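Local coordinates for protein putative methyltransferase (Porphyromonas gingivalis, PDB 3LL7) that is probably a methyltransferase, whose substrate is not established, at residues T46-L58 against L67-A81. Sequence-based numbering, arbitrary orientation.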
loop_
_atom_site.group_PDB
_atom_site.type_symbol
_atom_site.label_atom_id
_atom_site.label_comp_id
_atom_site.label_asym_id
_atom_site.label_seq_id
_atom_site.Cartn_x
_atom_site.Cartn_y
_atom_site.Cartn_z
ATOM N N THR A 46 21.640 -14.102 12.490
ATOM C CA THR A 46 20.325 -13.510 12.232
ATOM C C THR A 46 20.399 -12.453 11.127
ATOM O O THR A 46 19.534 -12.434 10.252
ATOM C CB THR A 46 19.688 -12.927 13.517
ATOM O OG1 THR A 46 19.456 -13.985 14.458
ATOM C CG2 THR A 46 18.374 -12.235 13.221
ATOM N N GLN A 47 21.405 -11.572 11.182
ATOM C CA GLN A 47 21.587 -10.535 10.149
ATOM C C GLN A 47 21.859 -11.155 8.780
ATOM O O GLN A 47 21.243 -10.760 7.773
ATOM C CB GLN A 47 22.707 -9.547 10.503
ATOM C CG GLN A 47 22.432 -8.694 11.728
ATOM C CD GLN A 47 21.135 -7.904 11.618
ATOM O OE1 GLN A 47 21.016 -7.027 10.764
ATOM N NE2 GLN A 47 20.161 -8.205 12.481
ATOM N N ILE A 48 22.743 -12.152 8.744
ATOM C CA ILE A 48 23.011 -12.870 7.510
ATOM C C ILE A 48 21.744 -13.566 6.985
ATOM O O ILE A 48 21.419 -13.420 5.804
ATOM C CB ILE A 48 24.212 -13.846 7.654
ATOM C CG1 ILE A 48 25.493 -13.032 7.878
ATOM C CG2 ILE A 48 24.327 -14.749 6.430
ATOM C CD1 ILE A 48 26.722 -13.842 8.339
ATOM N N GLU A 49 21.031 -14.291 7.858
ATOM C CA GLU A 49 19.814 -15.046 7.450
ATOM C C GLU A 49 18.812 -14.160 6.742
ATOM O O GLU A 49 18.237 -14.557 5.730
ATOM C CB GLU A 49 19.134 -15.780 8.633
ATOM C CG GLU A 49 18.088 -16.884 8.248
ATOM C CD GLU A 49 16.637 -16.380 8.054
ATOM O OE1 GLU A 49 16.301 -15.272 8.528
ATOM O OE2 GLU A 49 15.814 -17.100 7.419
ATOM N N LEU A 50 18.601 -12.952 7.256
ATOM C CA LEU A 50 17.516 -12.122 6.735
ATOM C C LEU A 50 17.965 -11.131 5.662
ATOM O O LEU A 50 17.144 -10.406 5.118
ATOM C CB LEU A 50 16.753 -11.411 7.875
ATOM C CG LEU A 50 17.476 -10.431 8.792
ATOM C CD1 LEU A 50 17.842 -9.157 8.032
ATOM C CD2 LEU A 50 16.636 -10.095 10.043
ATOM N N TRP A 51 19.255 -11.096 5.345
ATOM C CA TRP A 51 19.720 -10.144 4.322
ATOM C C TRP A 51 19.083 -10.337 2.934
ATOM O O TRP A 51 18.701 -9.341 2.296
ATOM C CB TRP A 51 21.256 -10.088 4.227
ATOM C CG TRP A 51 21.733 -8.694 3.964
ATOM C CD1 TRP A 51 22.145 -8.178 2.769
ATOM C CD2 TRP A 51 21.785 -7.612 4.910
ATOM N NE1 TRP A 51 22.478 -6.853 2.916
ATOM C CE2 TRP A 51 22.256 -6.472 4.215
ATOM C CE3 TRP A 51 21.492 -7.498 6.281
ATOM C CZ2 TRP A 51 22.455 -5.223 4.847
ATOM C CZ3 TRP A 51 21.681 -6.251 6.910
ATOM C CH2 TRP A 51 22.157 -5.134 6.184
ATOM N N PRO A 52 18.945 -11.606 2.459
ATOM C CA PRO A 52 18.256 -11.772 1.169
ATOM C C PRO A 52 16.840 -11.182 1.179
ATOM O O PRO A 52 16.453 -10.517 0.210
ATOM C CB PRO A 52 18.226 -13.297 0.974
ATOM C CG PRO A 52 19.426 -13.790 1.752
ATOM C CD PRO A 52 19.428 -12.901 2.979
ATOM N N ARG A 53 16.097 -11.390 2.275
ATOM C CA ARG A 53 14.722 -10.865 2.391
ATOM C C ARG A 53 14.693 -9.348 2.552
ATOM O O ARG A 53 13.761 -8.700 2.072
ATOM C CB ARG A 53 13.930 -11.572 3.504
ATOM C CG ARG A 53 13.541 -13.033 3.151
ATOM C CD ARG A 53 12.463 -13.619 4.094
ATOM N NE ARG A 53 12.870 -13.617 5.508
ATOM C CZ ARG A 53 13.673 -14.521 6.072
ATOM N NH1 ARG A 53 14.187 -15.513 5.353
ATOM N NH2 ARG A 53 13.975 -14.430 7.361
ATOM N N LEU A 54 15.704 -8.783 3.218
ATOM C CA LEU A 54 15.914 -7.330 3.223
ATOM C C LEU A 54 16.203 -6.780 1.827
ATOM O O LEU A 54 15.664 -5.736 1.451
ATOM C CB LEU A 54 17.048 -6.908 4.173
ATOM C CG LEU A 54 17.397 -5.406 4.232
ATOM C CD1 LEU A 54 16.282 -4.567 4.917
ATOM C CD2 LEU A 54 18.713 -5.177 4.953
ATOM N N ARG A 55 17.054 -7.461 1.067
ATOM C CA ARG A 55 17.409 -6.982 -0.275
ATOM C C ARG A 55 16.201 -6.920 -1.216
ATOM O O ARG A 55 16.067 -5.971 -1.997
ATOM C CB ARG A 55 18.538 -7.816 -0.899
ATOM C CG ARG A 55 19.127 -7.176 -2.165
ATOM C CD ARG A 55 20.449 -7.809 -2.576
ATOM N NE ARG A 55 21.533 -7.471 -1.652
ATOM C CZ ARG A 55 22.121 -8.333 -0.825
ATOM N NH1 ARG A 55 21.741 -9.608 -0.791
ATOM N NH2 ARG A 55 23.095 -7.919 -0.027
ATOM N N ASN A 56 15.348 -7.940 -1.143
ATOM C CA ASN A 56 14.132 -7.998 -1.946
ATOM C C ASN A 56 13.213 -6.821 -1.634
ATOM O O ASN A 56 12.773 -6.114 -2.542
ATOM C CB ASN A 56 13.394 -9.329 -1.733
ATOM C CG ASN A 56 14.242 -10.538 -2.101
ATOM O OD1 ASN A 56 14.944 -10.543 -3.115
ATOM N ND2 ASN A 56 14.174 -11.576 -1.274
ATOM N N LYS A 57 12.953 -6.600 -0.345
ATOM C CA LYS A 57 11.965 -5.591 0.096
ATOM C C LYS A 57 12.488 -4.152 0.052
ATOM O O LYS A 57 11.822 -3.245 -0.455
ATOM C CB LYS A 57 11.435 -5.918 1.503
ATOM C CG LYS A 57 10.290 -5.018 1.948
ATOM C CD LYS A 57 9.579 -5.553 3.191
ATOM C CE LYS A 57 8.471 -4.597 3.609
ATOM N NZ LYS A 57 7.627 -5.089 4.759
ATOM N N LEU A 58 13.676 -3.950 0.607
ATOM C CA LEU A 58 14.291 -2.636 0.693
ATOM C C LEU A 58 15.693 -2.746 0.107
ATOM O O LEU A 58 16.663 -2.833 0.864
ATOM C CB LEU A 58 14.374 -2.211 2.168
ATOM C CG LEU A 58 13.028 -2.132 2.902
ATOM C CD1 LEU A 58 13.196 -2.016 4.415
ATOM C CD2 LEU A 58 12.262 -0.966 2.345
ATOM N N LEU A 67 23.905 -0.966 8.677
ATOM C CA LEU A 67 22.467 -1.058 9.013
ATOM C C LEU A 67 22.241 -2.341 9.767
ATOM O O LEU A 67 22.801 -3.392 9.401
ATOM C CB LEU A 67 21.520 -1.014 7.793
ATOM C CG LEU A 67 21.264 0.322 7.096
ATOM C CD1 LEU A 67 20.163 0.136 6.093
ATOM C CD2 LEU A 67 20.919 1.480 8.053
ATOM N N TYR A 68 21.452 -2.239 10.837
ATOM C CA TYR A 68 21.154 -3.359 11.691
ATOM C C TYR A 68 19.634 -3.555 11.741
ATOM O O TYR A 68 18.911 -2.637 12.121
ATOM C CB TYR A 68 21.685 -3.104 13.099
ATOM C CG TYR A 68 21.456 -4.262 14.025
ATOM C CD1 TYR A 68 22.234 -5.416 13.933
ATOM C CD2 TYR A 68 20.455 -4.219 14.985
ATOM C CE1 TYR A 68 22.021 -6.500 14.779
ATOM C CE2 TYR A 68 20.233 -5.309 15.857
ATOM C CZ TYR A 68 21.011 -6.453 15.729
ATOM O OH TYR A 68 20.827 -7.542 16.554
ATOM N N ILE A 69 19.175 -4.754 11.385
ATOM C CA ILE A 69 17.731 -5.081 11.403
ATOM C C ILE A 69 17.308 -5.669 12.739
ATOM O O ILE A 69 17.788 -6.731 13.116
ATOM C CB ILE A 69 17.369 -6.042 10.257
ATOM C CG1 ILE A 69 17.846 -5.452 8.930
ATOM C CG2 ILE A 69 15.853 -6.349 10.233
ATOM C CD1 ILE A 69 17.294 -4.050 8.622
ATOM N N PRO A 70 16.390 -4.979 13.462
ATOM C CA PRO A 70 16.172 -5.388 14.852
ATOM C C PRO A 70 15.576 -6.785 14.948
ATOM O O PRO A 70 15.932 -7.527 15.855
ATOM C CB PRO A 70 15.217 -4.326 15.409
ATOM C CG PRO A 70 14.558 -3.703 14.216
ATOM C CD PRO A 70 15.552 -3.833 13.067
ATOM N N SER A 71 14.708 -7.135 14.003
ATOM C CA SER A 71 14.070 -8.452 13.959
ATOM C C SER A 71 13.480 -8.774 12.577
ATOM O O SER A 71 13.192 -7.873 11.777
ATOM C CB SER A 71 12.977 -8.573 15.045
ATOM O OG SER A 71 11.925 -7.635 14.847
ATOM N N ARG A 72 13.325 -10.068 12.301
ATOM C CA ARG A 72 12.519 -10.537 11.160
ATOM C C ARG A 72 11.090 -10.004 11.273
ATOM O O ARG A 72 10.502 -9.552 10.285
ATOM C CB ARG A 72 12.510 -12.067 11.095
ATOM C CG ARG A 72 13.908 -12.697 11.063
ATOM C CD ARG A 72 13.893 -14.146 11.540
ATOM N NE ARG A 72 12.876 -14.922 10.837
ATOM C CZ ARG A 72 12.575 -16.194 11.081
ATOM N NH1 ARG A 72 13.213 -16.888 12.013
ATOM N NH2 ARG A 72 11.620 -16.774 10.379
ATOM N N LEU A 73 10.545 -10.024 12.490
ATOM C CA LEU A 73 9.228 -9.449 12.745
ATOM C C LEU A 73 9.129 -8.001 12.258
ATOM O O LEU A 73 8.242 -7.680 11.455
ATOM C CB LEU A 73 8.826 -9.582 14.221
ATOM C CG LEU A 73 7.360 -9.289 14.582
ATOM C CD1 LEU A 73 6.370 -9.959 13.615
ATOM C CD2 LEU A 73 7.089 -9.710 16.031
ATOM N N SER A 74 10.039 -7.139 12.716
ATOM C CA SER A 74 10.034 -5.727 12.308
ATOM C C SER A 74 10.215 -5.532 10.800
ATOM O O SER A 74 9.648 -4.605 10.222
ATOM C CB SER A 74 11.086 -4.921 13.080
ATOM O OG SER A 74 10.593 -4.536 14.354
ATOM N N LEU A 75 10.995 -6.405 10.168
ATOM C CA LEU A 75 11.196 -6.323 8.723
ATOM C C LEU A 75 9.913 -6.646 7.924
ATOM O O LEU A 75 9.556 -5.920 6.998
ATOM C CB LEU A 75 12.367 -7.206 8.279
ATOM C CG LEU A 75 12.673 -7.257 6.775
ATOM C CD1 LEU A 75 12.840 -5.846 6.162
ATOM C CD2 LEU A 75 13.891 -8.129 6.502
ATOM N N GLU A 76 9.211 -7.711 8.295
ATOM C CA GLU A 76 8.007 -8.085 7.534
ATOM C C GLU A 76 6.816 -7.157 7.764
ATOM O O GLU A 76 5.911 -7.109 6.948
ATOM C CB GLU A 76 7.631 -9.556 7.751
ATOM C CG GLU A 76 8.651 -10.569 7.188
ATOM C CD GLU A 76 8.734 -10.598 5.643
ATOM O OE1 GLU A 76 7.671 -10.584 4.967
ATOM O OE2 GLU A 76 9.871 -10.662 5.112
ATOM N N GLN A 77 6.837 -6.372 8.837
ATOM C CA GLN A 77 5.738 -5.434 9.130
ATOM C C GLN A 77 5.876 -4.059 8.464
ATOM O O GLN A 77 4.911 -3.284 8.409
ATOM C CB GLN A 77 5.595 -5.234 10.649
ATOM C CG GLN A 77 5.157 -6.482 11.434
ATOM C CD GLN A 77 5.145 -6.253 12.943
ATOM O OE1 GLN A 77 5.576 -5.204 13.442
ATOM N NE2 GLN A 77 4.647 -7.237 13.680
ATOM N N SER A 78 7.072 -3.742 7.975
ATOM C CA SER A 78 7.353 -2.379 7.534
ATOM C C SER A 78 6.676 -2.021 6.209
ATOM O O SER A 78 6.314 -2.905 5.431
ATOM C CB SER A 78 8.856 -2.157 7.405
ATOM O OG SER A 78 9.328 -2.655 6.168
ATOM N N SER A 79 6.512 -0.717 5.971
ATOM C CA SER A 79 6.171 -0.203 4.628
ATOM C C SER A 79 7.168 -0.698 3.555
ATOM O O SER A 79 8.317 -1.052 3.861
ATOM C CB SER A 79 6.137 1.325 4.630
ATOM O OG SER A 79 4.987 1.823 5.292
ATOM N N GLY A 80 6.710 -0.756 2.305
ATOM C CA GLY A 80 7.607 -0.998 1.185
ATOM C C GLY A 80 8.333 0.296 0.866
ATOM O O GLY A 80 8.052 1.336 1.460
ATOM N N ALA A 81 9.256 0.235 -0.084
ATOM C CA ALA A 81 9.953 1.422 -0.579
ATOM C C ALA A 81 9.043 2.409 -1.342
ATOM O O ALA A 81 9.159 3.628 -1.178
ATOM C CB ALA A 81 11.147 0.991 -1.474
HETATM O O HOH W 1 20.600 -9.625 14.885
HETATM O O HOH W 2 23.642 -6.100 9.762
#
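Gln47 meets the backbone of Ile69 with both ends of its side-chain amide. Ile69 N donates to Gln47 OE1 at 3.0 Å, nearly straight at 171°, while Gln47 NE2 donates to Ile69 O at 2.9 Å, in that carbonyl's plane and on a lone pair. The same amide lies over one face of the Tyr68 ring, the planes 24° apart and NE2 3.4 Å from Tyr68 CE1. Two waters extend the grip, one joining NE2 to Tyr68 OH, the other OE1 to Leu67 O. Arg53 NH1 and NH2 hold the Glu49 carboxylate end-on; its OE1 nears Arg72 by charge only, probably tempering the 3.7 Å approach of Arg53 NH2 to Arg72 NE. Leu50 spreads its branches, CD1 reaching Ile69 CG1 at 3.8 Å and CD2 covering Ile69 CG2 and the Arg72 CG methylene. Trp51 brings its ring edge to Leu67 O, and its NE1 bonds Ala62 O in helix 59-62. One turn after Leu50, Leu54 CD1 sits 3.9 Å from both Ile69 CD1 and Leu75 CD1. Lys57, CG anti to its N (chi1 -173°) and the rest of its chain extended, carries NZ to the C-terminal end of helix 72-77, where it donates to Leu75 O at 3.1 Å, to Ser78 O at 2.6 Å and weakly to Ser78 OG. Leu58 closes the row against Leu75 and Ala81. Helix 38-57 thus joins segment 67-81, which leads through helix 81-86 to strand 96-99 of the mixed sheet, by an apolar centre flanked by two polar grips on main-chain atoms; the carbonyls at the helix end probably stabilise the lysine's positive charge.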